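Local coordinates for protein heroin esterase (Rhodococcus sp., PDB 1LZL) that probably hydrolyses acetyl esters such as those of heroin, as an esterase of the alpha/beta hydrolase fold, at residues 21-26 with 215-220; 28-33 with 90-95; 47-52 with 68-73; 157-162 with 185-190; 252-257 with 280-285. All coordinates share one frame; numbering follows the deposited sequence.

Contact 4 lies at the heart of the molecule, where strand 153-159, paired with parallel strand 183-187, turns into the probable nucleophile elbow; backbone bonds dominate it and nearly every residue is buried. Contact 5 continues the same sheet to its outermost strand 280-285, so strand 252-257 is buried while most of the edge strand is partly exposed. At the opposite edge, contact 3 is an antiparallel hairpin, more exposed and richer in charged and hydroxyl groups. Contacts 1 and 2 belong to no strand: they pack the N-terminal region against helix 211-222 and the 90-95 loop, touch each other, and rely on apolar side chains around one gripped carbonyl apiece. Glu190 of contact 4 bonds Ser217 of contact 1.

Contact 1 of 5, residues 21-26 with 215-220; sequences VDFADL and ILSWKY
Tyr220 reaches from helix 211-222 to the backbone of Phe23, its OH donating a hydrogen bond to Phe23 O, which lies at the ring edge in the plane; the modelled length, 2.5 Å, is very short and should be read with caution. Leu26 covers one face of the same ring: its CD2 sits 4.2 Å from the Tyr220 centroid, 15° off the normal, a CH-pi contact displaced toward the rim. The Phe23 ring meets Tyr220 obliquely, CD2 to CE2 at 3.7 Å. One turn back on the helix, Leu216 packs beside it, its CD2 lying 3.6 Å from Phe23 CB and also against Ala24. The Tyr220 ring leaves its helix with CG anti to the carbonyl carbon (chi1 -69°), which sends it across to the loop.

Farther out, a type I turn from Asp22 to Asp25 shapes the loop, and Trp209 meets the Phe23 ring edge-to-face. A phenylalanine at Tyr220 would probably keep the ring packing but leave Phe23 O without its hydroxyl donor. The Tyr220 hydroxyl thus adds one directional bond inside an apolar patch, beside the two that Asn213 of the same helix makes to the backbone of Val21 and Phe23.

Contact 2 of 5, residues 28-33 with 90-95; sequences NARATY and FAIGTA
Arg30 of helix 26-41 grips a single backbone oxygen of the 90-95 loop side-on: NE and NH2 each donate to Ala91 O, both at 2.8 Å, and the oxygen lies almost in the guanidinium plane. NE approaches almost straight down the carbonyl bond, with a C=O...N angle of 168°, whereas NH2 comes in the carbonyl plane on a lone pair, at 144°. The chain is extended from CG to NE, which carries the flat group past Ile92 to that carbonyl. NH1 has a separate charged mate, a salt bridge to Glu123, so the guanidinium is held from two directions and its rotation is probably fixed.

The loop follows strand 79-85 and leads to helix 99-109 of the alpha/beta hydrolase fold, and helix 26-41 packs over it as part of the N-terminal region. Phe90, at the start of the loop, stacks on Tyr221 and touches Ala161 of the probable nucleophile elbow.

Apolar packing centres on Ile92. Its CG2 rests 3.6 Å from Arg30 CG, against the aliphatic part of that chain, and more loosely on Ala29 CB. The other branch ends in CD1, which lies 3.8 Å from Tyr33 CB and equally near CG of the ring, approaching it obliquely. With CG1 between the backbone N and the carbonyl carbon (chi1 75°), the two branches of Ile92 part toward Arg30 and Tyr33.

The last kind of contact is ring edge to backbone. Tyr33 CE2 meets Gly93 CA at 3.7 Å, near the ring plane; a beta carbon on Gly93 would stand close to CE2, and the backbone angles themselves call for glycine.

Contact 3 of 5, residues 47-52 with 68-73; sequences DGVSLR and RFVTPD
Leu51 lays its CD1 over one face of the Arg68 guanidinium, 3.6 Å from NH2, while its CD2 stands above the centre of the same group. Arg68 presents that face because its chain bends at chi3 (68°), and its NH2 is salt-bridged to Asp99. Next along this side of the hairpin, Leu51 CD1 also touches Val70 CG2 at 4.1 Å, and Val70 CG1 meets Val49 CG2 at 4.0 Å.

The other side carries Ser50, Thr71, Arg52 and Phe69. Thr71 holds OG1 between the backbone N and the carbonyl carbon (chi1 52°), turning it to a water that Ser50 OG, in the conformer modelled here, also reaches. That water donates to Asp73 OD1 at 2.5 Å. Arg52 runs extended beside Phe69, pointing the same way, its NH2 4.0 Å from ring CE2 and the two planes almost perpendicular.

The backbones pair antiparallel, Ser50 with Thr71 and Arg52 with Phe69 as hydrogen-bonded pairs, and Asp73 N closes the end on Gly48 O at 2.9 Å. Strand 49-56 is the outermost of the sheet; strand 65-72 bonds onward to strand 112-116, and helix 99-109 covers the Val49, Leu51 and Val70 side.

Contact 4 of 5, residues 157-162 with 185-190; sequences GGQSAG and FLEIPE. Unlike the reference sequence in segment 157-162: Gln159 (reference Glu).
Ser160 sits where strand 153-159 turns into helix 161-176, gripped along its backbone by the neighbouring strand and the loop that follows it: Ser160 N donates to Glu187 O at 2.8 Å, and Ser160 O accepts from Glu190 N at 3.1 Å, the donor well above the carbonyl plane. This buried part is tight. Glu187 N reaches Gly158 O at 3.0 Å, and a beta carbon on Gly158 would collide with Gly162 O. Ala161 CB presses on Glu190 OE1 at 3.4 Å, while the other oxygen, OE2, bonds Ser217.

The looser side belongs to Gln159 and Glu187, whose flat ends stack with planes 23° apart, Gln159 OE1 lying 3.9 Å from Glu187 CD. Extended chains with CG anti to the backbone N (chi1 -177° in Gln159) carry both ends out to this stack. Two waters donate to Glu187 OE2, at 2.9 and 2.7 Å, and weakly to Gln159 OE1, while Ile188 runs alongside Gln159.

The strained Ser160 backbone, with positive phi, and the Gly-X-Ser-X-Gly pattern fit the nucleophile elbow of alpha/beta hydrolases. His290 touches Ser160 and Asp260 completes a likely triad; backbone bonds hold the elbow in place, consistent with Ser160, modelled in two conformers, being the nucleophile.

Contact 5 of 5, residues 252-257 with 280-285; sequences TYLSTM and VELHSF
A beta-alpha-beta unit, strand 252-257, helix 263-275 and strand 280-285, closes this edge of the alpha/beta hydrolase sheet, and the contact is its parallel strand pair. Five backbone bonds zip it in alternation, from Glu281 N on Thr252 O to Phe285 N on Thr256 O, each near 3 Å.

On the side facing helix 299-315, Tyr253 projects with CG anti to the backbone N (chi1 176°) and meets Glu281 edge-on: ring CE2 lies 3.6 Å from Glu281 CD, near the ring plane, with the carboxylate turned 75° to the ring. An alanine in place of Glu281 would probably open a gap along this edge of Tyr253, losing the CG and carboxylate packing against CD2 and CE2. The phenol oxygen is bonded to Glu307, which also takes His283 ND1, so one carboxylate oxygen ties both strands to that helix. Farther along, Tyr253 OH approaches the Phe285 edge in plane, 3.8 Å from CE1, and Ser255 CB lies at the same edge.

At the end of the pair Met257, bent at chi2 and chi3, runs beside Phe285 in a Met-aromatic contact, SD 5.5 Å from the ring centroid and oblique to it, with CE 3.7 Å from CD1. Met257 also touches Ile188 and Thr288, near the probable catalytic triad.

The opposite side, toward helix 263-275, is simpler. Leu254 CD2 and Leu282 CD1 lie alongside at 4.0 Å, and beyond them Thr256 OG1 and Ser284 OG share a hydrogen bond of 2.7 Å.

Contact 1 of 5, residues 21-26 with 215-220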
# COMPACT_ATOMS: atom_id res chain seq x y z
N VAL A 21 -10.47 13.77 6.70
CA VAL A 21 -9.04 13.61 7.03
C VAL A 21 -8.30 14.66 6.22
O VAL A 21 -7.93 14.46 5.08
CB VAL A 21 -8.57 12.20 6.70
CG1 VAL A 21 -7.09 12.06 7.00
CG2 VAL A 21 -9.41 11.23 7.49
N ASP A 22 -8.17 15.82 6.85
CA ASP A 22 -7.62 16.95 6.12
C ASP A 22 -6.12 17.09 6.39
O ASP A 22 -5.74 17.40 7.53
CB ASP A 22 -8.42 18.20 6.51
CG ASP A 22 -7.59 19.47 6.60
OD1 ASP A 22 -6.73 19.72 5.72
OD2 ASP A 22 -7.83 20.23 7.58
N PHE A 23 -5.31 16.91 5.33
CA PHE A 23 -3.87 16.99 5.46
C PHE A 23 -3.38 18.35 5.85
O PHE A 23 -2.23 18.53 6.23
CB PHE A 23 -3.20 16.58 4.09
CG PHE A 23 -2.86 15.10 4.21
CD1 PHE A 23 -3.74 14.25 4.85
CD2 PHE A 23 -1.67 14.57 3.72
CE1 PHE A 23 -3.47 12.91 5.02
CE2 PHE A 23 -1.38 13.22 3.90
CZ PHE A 23 -2.26 12.41 4.56
N ALA A 24 -4.21 19.38 5.76
CA ALA A 24 -3.67 20.71 6.03
C ALA A 24 -3.34 20.85 7.51
O ALA A 24 -2.46 21.60 7.92
CB ALA A 24 -4.67 21.74 5.53
N ASP A 25 -4.06 20.10 8.34
CA ASP A 25 -3.85 20.13 9.79
C ASP A 25 -3.40 18.70 10.12
O ASP A 25 -4.22 17.84 10.44
CB ASP A 25 -5.07 20.48 10.63
CG ASP A 25 -4.79 20.46 12.12
OD1 ASP A 25 -3.64 20.28 12.53
OD2 ASP A 25 -5.74 20.71 12.92
N LEU A 26 -2.10 18.51 10.01
CA LEU A 26 -1.60 17.14 10.19
C LEU A 26 -1.84 16.59 11.57
O LEU A 26 -2.23 15.42 11.64
CB LEU A 26 -0.12 17.13 9.83
CG LEU A 26 0.43 15.82 9.36
CD1 LEU A 26 -0.48 15.12 8.34
CD2 LEU A 26 1.83 16.04 8.79
N ILE A 215 -1.98 17.12 -3.17
CA ILE A 215 -0.91 18.10 -3.21
C ILE A 215 -0.10 18.09 -1.92
O ILE A 215 1.12 18.10 -1.93
CB ILE A 215 -1.50 19.52 -3.46
CG1 ILE A 215 -2.12 19.62 -4.87
CG2 ILE A 215 -0.48 20.60 -3.16
CD1 ILE A 215 -3.08 20.81 -5.05
N LEU A 216 -0.80 18.11 -0.80
CA LEU A 216 -0.17 18.17 0.52
C LEU A 216 0.60 16.88 0.76
O LEU A 216 1.73 16.92 1.34
CB LEU A 216 -1.20 18.37 1.64
CG LEU A 216 -1.67 19.83 1.87
CD1 LEU A 216 -1.51 20.65 0.62
CD2 LEU A 216 -3.06 19.80 2.45
N SER A 217 0.10 15.76 0.32
CA SER A 217 0.76 14.46 0.58
C SER A 217 2.10 14.41 -0.11
O SER A 217 3.12 14.07 0.50
CB SER A 217 -0.15 13.36 0.07
OG SER A 217 0.44 12.06 -0.01
N TRP A 218 2.16 14.79 -1.39
CA TRP A 218 3.47 14.74 -2.05
C TRP A 218 4.43 15.78 -1.52
O TRP A 218 5.63 15.58 -1.47
CB TRP A 218 3.28 14.88 -3.56
CG TRP A 218 2.74 13.58 -4.16
CD1 TRP A 218 1.43 13.32 -4.55
CD2 TRP A 218 3.50 12.41 -4.42
NE1 TRP A 218 1.34 12.02 -5.06
CE2 TRP A 218 2.61 11.46 -4.97
CE3 TRP A 218 4.84 12.05 -4.23
CZ2 TRP A 218 3.02 10.19 -5.34
CZ3 TRP A 218 5.27 10.77 -4.61
CH2 TRP A 218 4.35 9.85 -5.16
N LYS A 219 3.90 16.95 -1.14
CA LYS A 219 4.76 17.99 -0.54
C LYS A 219 5.36 17.51 0.77
O LYS A 219 6.56 17.67 1.00
CB LYS A 219 3.96 19.28 -0.39
CG LYS A 219 4.75 20.47 0.18
CD LYS A 219 6.00 20.63 -0.68
CE LYS A 219 6.86 21.83 -0.36
NZ LYS A 219 7.88 22.01 -1.43
N TYR A 220 4.58 16.91 1.66
CA TYR A 220 5.12 16.36 2.90
C TYR A 220 6.20 15.31 2.61
O TYR A 220 7.24 15.32 3.28
CB TYR A 220 4.02 15.69 3.72
CG TYR A 220 3.01 16.65 4.29
CD1 TYR A 220 3.39 17.93 4.69
CD2 TYR A 220 1.71 16.26 4.46
CE1 TYR A 220 2.40 18.77 5.23
CE2 TYR A 220 0.71 17.08 4.98
CZ TYR A 220 1.10 18.34 5.37
OH TYR A 220 0.14 19.18 5.88

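Contact 2 of 5, residues 28-33 with 90-95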
# COMPACT_ATOMS: atom_id res chain seq x y z
N ASN A 28 -4.26 16.97 13.59
CA ASN A 28 -5.65 16.53 13.70
C ASN A 28 -5.97 15.39 12.74
O ASN A 28 -6.72 14.48 13.09
CB ASN A 28 -6.58 17.72 13.47
CG ASN A 28 -8.00 17.27 13.81
OD1 ASN A 28 -8.34 17.07 14.99
ND2 ASN A 28 -8.75 17.11 12.73
N ALA A 29 -5.39 15.43 11.55
CA ALA A 29 -5.52 14.34 10.58
C ALA A 29 -5.04 13.02 11.19
O ALA A 29 -5.69 11.99 11.05
CB ALA A 29 -4.73 14.63 9.32
N ARG A 30 -3.88 13.10 11.82
CA ARG A 30 -3.32 11.93 12.49
C ARG A 30 -4.30 11.46 13.56
O ARG A 30 -4.47 10.26 13.79
CB ARG A 30 -1.93 12.27 13.05
CG ARG A 30 -0.83 12.21 11.99
CD ARG A 30 0.52 12.76 12.43
NE ARG A 30 1.49 12.62 11.35
CZ ARG A 30 2.74 13.02 11.39
NH1 ARG A 30 3.23 13.65 12.46
NH2 ARG A 30 3.50 12.81 10.32
N ALA A 31 -4.97 12.35 14.27
CA ALA A 31 -5.82 11.92 15.40
C ALA A 31 -7.11 11.33 14.90
O ALA A 31 -7.53 10.23 15.29
CB ALA A 31 -6.01 13.11 16.31
N THR A 32 -7.80 12.02 13.99
CA THR A 32 -9.04 11.38 13.51
C THR A 32 -8.71 10.10 12.76
O THR A 32 -9.45 9.10 12.80
CB THR A 32 -9.95 12.35 12.74
OG1 THR A 32 -10.17 11.95 11.36
CG2 THR A 32 -9.38 13.75 12.65
N TYR A 33 -7.57 9.98 12.05
CA TYR A 33 -7.35 8.68 11.38
C TYR A 33 -7.09 7.57 12.37
O TYR A 33 -7.60 6.45 12.33
CB TYR A 33 -6.16 8.74 10.42
CG TYR A 33 -5.95 7.50 9.57
CD1 TYR A 33 -6.90 7.16 8.60
CD2 TYR A 33 -4.82 6.71 9.75
CE1 TYR A 33 -6.71 6.03 7.82
CE2 TYR A 33 -4.63 5.58 8.98
CZ TYR A 33 -5.57 5.26 8.02
OH TYR A 33 -5.39 4.14 7.26
N PHE A 90 1.58 9.01 3.03
CA PHE A 90 3.01 9.17 3.40
C PHE A 90 3.15 9.86 4.75
O PHE A 90 4.28 9.85 5.31
CB PHE A 90 3.86 9.92 2.36
CG PHE A 90 3.83 9.33 0.97
CD1 PHE A 90 4.37 8.08 0.69
CD2 PHE A 90 3.26 10.01 -0.10
CE1 PHE A 90 4.33 7.55 -0.60
CE2 PHE A 90 3.22 9.51 -1.39
CZ PHE A 90 3.76 8.25 -1.66
N ALA A 91 2.09 10.44 5.31
CA ALA A 91 2.25 11.28 6.51
C ALA A 91 1.44 10.84 7.70
O ALA A 91 1.64 11.40 8.81
CB ALA A 91 1.94 12.75 6.14
N ILE A 92 0.51 9.89 7.50
CA ILE A 92 -0.29 9.41 8.64
C ILE A 92 -0.35 7.89 8.65
O ILE A 92 0.06 7.27 7.63
CB ILE A 92 -1.74 9.98 8.65
CG1 ILE A 92 -2.69 9.37 7.63
CG2 ILE A 92 -1.67 11.50 8.53
CD1 ILE A 92 -4.05 10.09 7.61
N GLY A 93 -0.82 7.29 9.73
CA GLY A 93 -1.00 5.84 9.79
C GLY A 93 0.14 5.15 10.50
O GLY A 93 1.26 5.66 10.65
N THR A 94 -0.14 3.95 10.95
CA THR A 94 0.74 3.05 11.64
C THR A 94 0.64 1.66 11.04
O THR A 94 -0.37 1.28 10.43
CB THR A 94 0.39 2.97 13.14
OG1 THR A 94 -0.90 2.34 13.28
CG2 THR A 94 0.27 4.35 13.74
N ALA A 95 1.69 0.89 11.22
CA ALA A 95 1.58 -0.50 10.79
C ALA A 95 0.41 -1.19 11.47
O ALA A 95 -0.26 -1.97 10.77
CB ALA A 95 2.87 -1.28 11.06

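Contact 3 of 5, residues 47-52 with 68-73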
# COMPACT_ATOMS: atom_id res chain seq x y z
N ASP A 47 -7.37 -15.11 16.32
CA ASP A 47 -7.49 -16.57 16.32
C ASP A 47 -6.75 -17.17 15.13
O ASP A 47 -6.89 -16.68 14.02
CB ASP A 47 -8.95 -17.02 16.27
CG ASP A 47 -9.09 -18.47 16.70
OD1 ASP A 47 -8.61 -18.85 17.79
OD2 ASP A 47 -9.70 -19.23 15.91
N GLY A 48 -6.00 -18.23 15.39
CA GLY A 48 -5.25 -18.99 14.46
C GLY A 48 -3.97 -18.32 13.99
O GLY A 48 -3.34 -18.85 13.08
N VAL A 49 -3.56 -17.19 14.51
CA VAL A 49 -2.30 -16.58 14.07
C VAL A 49 -1.55 -16.05 15.28
O VAL A 49 -2.14 -15.95 16.37
CB VAL A 49 -2.47 -15.44 13.05
CG1 VAL A 49 -3.30 -15.86 11.86
CG2 VAL A 49 -3.07 -14.20 13.72
N SER A 50 -0.26 -15.74 15.11
CA SER A 50 0.49 -15.06 16.16
C SER A 50 1.29 -13.89 15.57
O SER A 50 1.59 -13.95 14.38
CB SER A 50 1.37 -15.99 16.97
OG SER A 50 2.51 -16.44 16.28
N LEU A 51 1.55 -12.88 16.37
CA LEU A 51 2.24 -11.66 15.94
C LEU A 51 3.45 -11.49 16.82
O LEU A 51 3.36 -11.55 18.06
CB LEU A 51 1.27 -10.47 16.01
CG LEU A 51 1.69 -9.14 15.34
CD1 LEU A 51 0.52 -8.24 15.04
CD2 LEU A 51 2.66 -8.35 16.21
N ARG A 52 4.60 -11.23 16.21
CA ARG A 52 5.74 -10.86 17.05
C ARG A 52 6.47 -9.74 16.30
O ARG A 52 6.27 -9.59 15.11
CB ARG A 52 6.69 -11.99 17.38
CG ARG A 52 7.55 -12.50 16.24
CD ARG A 52 8.47 -13.64 16.70
NE ARG A 52 8.85 -14.45 15.54
CZ ARG A 52 10.05 -14.56 15.03
NH1 ARG A 52 11.08 -13.89 15.58
NH2 ARG A 52 10.30 -15.33 13.96
N ARG A 68 5.79 -5.84 12.13
CA ARG A 68 4.78 -6.66 12.79
C ARG A 68 4.65 -7.93 11.96
O ARG A 68 4.09 -7.92 10.85
CB ARG A 68 3.45 -5.93 12.90
CG ARG A 68 3.54 -4.64 13.69
CD ARG A 68 2.26 -3.88 13.79
NE ARG A 68 1.14 -4.42 14.56
CZ ARG A 68 1.08 -4.43 15.88
NH1 ARG A 68 2.08 -3.94 16.60
NH2 ARG A 68 -0.01 -4.92 16.42
N PHE A 69 5.17 -9.02 12.49
CA PHE A 69 5.35 -10.27 11.73
C PHE A 69 4.31 -11.27 12.20
O PHE A 69 4.33 -11.78 13.34
CB PHE A 69 6.78 -10.76 11.95
CG PHE A 69 7.14 -11.98 11.13
CD1 PHE A 69 7.07 -11.92 9.75
CD2 PHE A 69 7.59 -13.16 11.72
CE1 PHE A 69 7.43 -13.00 8.94
CE2 PHE A 69 7.93 -14.26 10.94
CZ PHE A 69 7.82 -14.18 9.55
N VAL A 70 3.35 -11.51 11.33
CA VAL A 70 2.17 -12.32 11.53
C VAL A 70 2.38 -13.68 10.91
O VAL A 70 2.69 -13.80 9.71
CB VAL A 70 0.91 -11.65 10.96
CG1 VAL A 70 -0.36 -12.43 11.35
CG2 VAL A 70 0.80 -10.19 11.43
N THR A 71 2.24 -14.72 11.73
CA THR A 71 2.41 -16.07 11.18
C THR A 71 1.21 -16.96 11.50
O THR A 71 0.54 -16.84 12.52
CB THR A 71 3.71 -16.72 11.69
OG1 THR A 71 3.71 -16.61 13.13
CG2 THR A 71 4.93 -15.94 11.21
N PRO A 72 0.87 -17.87 10.62
CA PRO A 72 -0.29 -18.72 10.90
C PRO A 72 0.11 -19.81 11.90
O PRO A 72 1.23 -20.31 11.83
CB PRO A 72 -0.57 -19.35 9.55
CG PRO A 72 0.70 -19.30 8.79
CD PRO A 72 1.51 -18.15 9.29
N ASP A 73 -0.74 -20.20 12.81
CA ASP A 73 -0.35 -21.27 13.75
C ASP A 73 -0.35 -22.63 13.07
O ASP A 73 -0.98 -22.82 12.02
CB ASP A 73 -1.31 -21.27 14.94
CG ASP A 73 -1.28 -19.96 15.72
OD1 ASP A 73 -0.32 -19.16 15.62
OD2 ASP A 73 -2.27 -19.75 16.46
O HOH W 1 1.93 -18.85 14.50

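Contact 4 of 5, residues 157-162 with 185-190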
# COMPACT_ATOMS: atom_id res chain seq x y z
N GLY A 157 3.58 -5.59 -1.18
CA GLY A 157 2.30 -4.97 -1.47
C GLY A 157 1.99 -3.84 -0.54
O GLY A 157 2.62 -3.68 0.53
N GLY A 158 0.99 -3.02 -0.87
CA GLY A 158 0.57 -1.99 0.07
C GLY A 158 -0.67 -1.29 -0.47
O GLY A 158 -1.09 -1.56 -1.60
N GLN A 159 -1.23 -0.41 0.36
CA GLN A 159 -2.43 0.33 -0.01
C GLN A 159 -2.12 1.82 -0.07
O GLN A 159 -1.43 2.32 0.84
CB GLN A 159 -3.54 0.08 1.05
CG GLN A 159 -4.87 0.75 0.74
CD GLN A 159 -6.01 0.37 1.67
OE1 GLN A 159 -7.18 0.30 1.29
NE2 GLN A 159 -5.69 0.12 2.94
N SER A 160 -2.69 2.52 -1.07
CA SER A 160 -2.61 3.99 -1.20
C SER A 160 -1.15 4.44 -1.16
O SER A 160 -0.38 3.91 -1.99
CB SER A 160 -3.43 4.64 -0.08
OG SER A 160 -3.46 6.04 -0.24
N ALA A 161 -0.69 5.32 -0.26
CA ALA A 161 0.75 5.63 -0.23
C ALA A 161 1.59 4.38 -0.04
O ALA A 161 2.71 4.31 -0.56
CB ALA A 161 1.02 6.61 0.93
N GLY A 162 1.07 3.40 0.71
CA GLY A 162 1.80 2.14 0.87
C GLY A 162 1.95 1.38 -0.44
O GLY A 162 2.92 0.64 -0.63
N PHE A 185 1.57 -6.43 -5.16
CA PHE A 185 0.14 -6.22 -4.90
C PHE A 185 -0.08 -4.74 -4.58
O PHE A 185 0.37 -4.29 -3.49
CB PHE A 185 -0.31 -7.14 -3.76
CG PHE A 185 -1.78 -7.01 -3.45
CD1 PHE A 185 -2.29 -6.04 -2.58
CD2 PHE A 185 -2.67 -7.86 -4.07
CE1 PHE A 185 -3.65 -5.93 -2.36
CE2 PHE A 185 -4.04 -7.76 -3.83
CZ PHE A 185 -4.54 -6.80 -2.99
N LEU A 186 -0.77 -4.04 -5.46
CA LEU A 186 -0.92 -2.60 -5.35
C LEU A 186 -2.38 -2.23 -5.19
O LEU A 186 -3.14 -2.33 -6.19
CB LEU A 186 -0.29 -1.92 -6.59
CG LEU A 186 1.18 -2.29 -6.85
CD1 LEU A 186 1.70 -1.54 -8.07
CD2 LEU A 186 2.08 -2.01 -5.64
N GLU A 187 -2.80 -1.80 -4.02
CA GLU A 187 -4.21 -1.46 -3.84
C GLU A 187 -4.37 0.05 -3.82
O GLU A 187 -3.71 0.68 -2.96
CB GLU A 187 -4.67 -2.12 -2.53
CG GLU A 187 -6.09 -1.91 -2.10
CD GLU A 187 -6.50 -2.82 -0.93
OE1 GLU A 187 -5.63 -3.28 -0.16
OE2 GLU A 187 -7.75 -3.04 -0.83
N ILE A 188 -5.22 0.58 -4.67
CA ILE A 188 -5.45 2.04 -4.80
C ILE A 188 -4.13 2.82 -4.65
O ILE A 188 -3.99 3.74 -3.87
CB ILE A 188 -6.56 2.52 -3.86
CG1 ILE A 188 -6.34 2.31 -2.34
CG2 ILE A 188 -7.87 1.91 -4.30
CD1 ILE A 188 -7.47 2.82 -1.43
N PRO A 189 -3.09 2.44 -5.42
CA PRO A 189 -1.77 3.02 -5.14
C PRO A 189 -1.62 4.50 -5.47
O PRO A 189 -2.24 4.97 -6.44
CB PRO A 189 -0.84 2.20 -6.09
CG PRO A 189 -1.74 1.79 -7.22
CD PRO A 189 -3.06 1.46 -6.54
N GLU A 190 -0.78 5.22 -4.73
CA GLU A 190 -0.41 6.62 -4.92
C GLU A 190 0.97 6.62 -5.58
O GLU A 190 1.98 6.34 -4.93
CB GLU A 190 -0.40 7.32 -3.56
CG GLU A 190 -0.04 8.80 -3.62
CD GLU A 190 -0.10 9.47 -2.27
OE1 GLU A 190 -0.33 8.81 -1.25
OE2 GLU A 190 0.12 10.71 -2.28
O HOH W 2 -8.95 -0.44 -1.52
O HOH W 3 -8.65 -2.75 1.75

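Contact 5 of 5, residues 252-257 with 280-285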
# COMPACT_ATOMS: atom_id res chain seq x y z
N THR A 252 1.75 -8.73 -11.18
CA THR A 252 1.19 -7.67 -10.34
C THR A 252 -0.33 -7.71 -10.31
O THR A 252 -0.95 -8.03 -11.32
CB THR A 252 1.63 -6.33 -10.96
OG1 THR A 252 3.06 -6.26 -10.85
CG2 THR A 252 1.05 -5.09 -10.24
N TYR A 253 -0.91 -7.36 -9.18
CA TYR A 253 -2.33 -7.12 -9.03
C TYR A 253 -2.44 -5.61 -8.75
O TYR A 253 -1.71 -5.13 -7.86
CB TYR A 253 -2.94 -7.92 -7.88
CG TYR A 253 -4.41 -7.60 -7.65
CD1 TYR A 253 -4.83 -6.58 -6.79
CD2 TYR A 253 -5.39 -8.30 -8.35
CE1 TYR A 253 -6.16 -6.28 -6.60
CE2 TYR A 253 -6.77 -8.04 -8.17
CZ TYR A 253 -7.11 -7.02 -7.30
OH TYR A 253 -8.43 -6.69 -7.06
N LEU A 254 -3.33 -4.89 -9.42
CA LEU A 254 -3.52 -3.45 -9.13
C LEU A 254 -5.00 -3.16 -9.12
O LEU A 254 -5.69 -3.47 -10.12
CB LEU A 254 -2.78 -2.60 -10.17
CG LEU A 254 -2.54 -1.15 -9.78
CD1 LEU A 254 -1.35 -0.56 -10.51
CD2 LEU A 254 -3.78 -0.27 -10.07
N SER A 255 -5.55 -2.61 -8.05
CA SER A 255 -6.95 -2.21 -8.00
C SER A 255 -7.06 -0.70 -7.88
O SER A 255 -6.25 0.00 -7.25
CB SER A 255 -7.69 -2.90 -6.84
OG SER A 255 -7.06 -2.52 -5.60
N THR A 256 -8.12 -0.15 -8.48
CA THR A 256 -8.47 1.27 -8.39
C THR A 256 -9.97 1.37 -8.10
O THR A 256 -10.78 0.44 -8.25
CB THR A 256 -8.12 2.00 -9.70
OG1 THR A 256 -8.83 1.39 -10.79
CG2 THR A 256 -6.62 1.93 -10.00
N MET A 257 -10.37 2.56 -7.64
CA MET A 257 -11.75 2.87 -7.29
C MET A 257 -12.26 3.99 -8.18
O MET A 257 -11.51 4.84 -8.61
CB MET A 257 -11.85 3.26 -5.82
CG MET A 257 -11.26 2.23 -4.88
SD MET A 257 -12.19 0.69 -4.80
CE MET A 257 -10.93 -0.55 -4.87
N VAL A 280 -0.29 -8.84 -15.46
CA VAL A 280 -1.02 -7.95 -14.55
C VAL A 280 -2.50 -8.32 -14.49
O VAL A 280 -3.11 -8.62 -15.51
CB VAL A 280 -0.88 -6.49 -14.98
CG1 VAL A 280 -1.56 -5.52 -13.98
CG2 VAL A 280 0.58 -6.08 -15.15
N GLU A 281 -3.07 -8.26 -13.30
CA GLU A 281 -4.51 -8.20 -13.09
C GLU A 281 -4.81 -6.76 -12.68
O GLU A 281 -4.25 -6.28 -11.70
CB GLU A 281 -4.97 -9.14 -11.97
CG GLU A 281 -6.48 -9.09 -11.78
CD GLU A 281 -7.06 -10.25 -11.01
OE1 GLU A 281 -6.29 -11.10 -10.46
OE2 GLU A 281 -8.28 -10.33 -10.93
N LEU A 282 -5.65 -6.12 -13.47
CA LEU A 282 -6.08 -4.75 -13.21
C LEU A 282 -7.58 -4.75 -12.93
O LEU A 282 -8.33 -5.35 -13.71
CB LEU A 282 -5.79 -3.82 -14.41
CG LEU A 282 -6.48 -2.44 -14.36
CD1 LEU A 282 -6.00 -1.61 -13.16
CD2 LEU A 282 -6.20 -1.73 -15.68
N HIS A 283 -8.05 -4.18 -11.83
CA HIS A 283 -9.48 -4.12 -11.57
C HIS A 283 -9.85 -2.75 -11.03
O HIS A 283 -9.42 -2.40 -9.92
CB HIS A 283 -9.83 -5.23 -10.59
CG HIS A 283 -11.28 -5.58 -10.61
ND1 HIS A 283 -11.75 -6.72 -9.99
CD2 HIS A 283 -12.35 -4.98 -11.17
CE1 HIS A 283 -13.06 -6.78 -10.17
NE2 HIS A 283 -13.47 -5.74 -10.89
N SER A 284 -10.61 -2.00 -11.84
CA SER A 284 -11.22 -0.74 -11.35
C SER A 284 -12.65 -1.07 -10.97
O SER A 284 -13.47 -1.52 -11.80
CB SER A 284 -11.15 0.32 -12.42
OG SER A 284 -11.31 1.66 -11.93
N PHE A 285 -12.98 -0.86 -9.70
CA PHE A 285 -14.27 -1.31 -9.16
C PHE A 285 -15.29 -0.19 -9.35
O PHE A 285 -14.93 1.01 -9.22
CB PHE A 285 -14.11 -1.63 -7.66
CG PHE A 285 -13.45 -2.97 -7.40
CD1 PHE A 285 -12.06 -3.04 -7.36
CD2 PHE A 285 -14.19 -4.14 -7.25
CE1 PHE A 285 -11.39 -4.24 -7.18
CE2 PHE A 285 -13.54 -5.37 -7.06
CZ PHE A 285 -12.16 -5.40 -7.03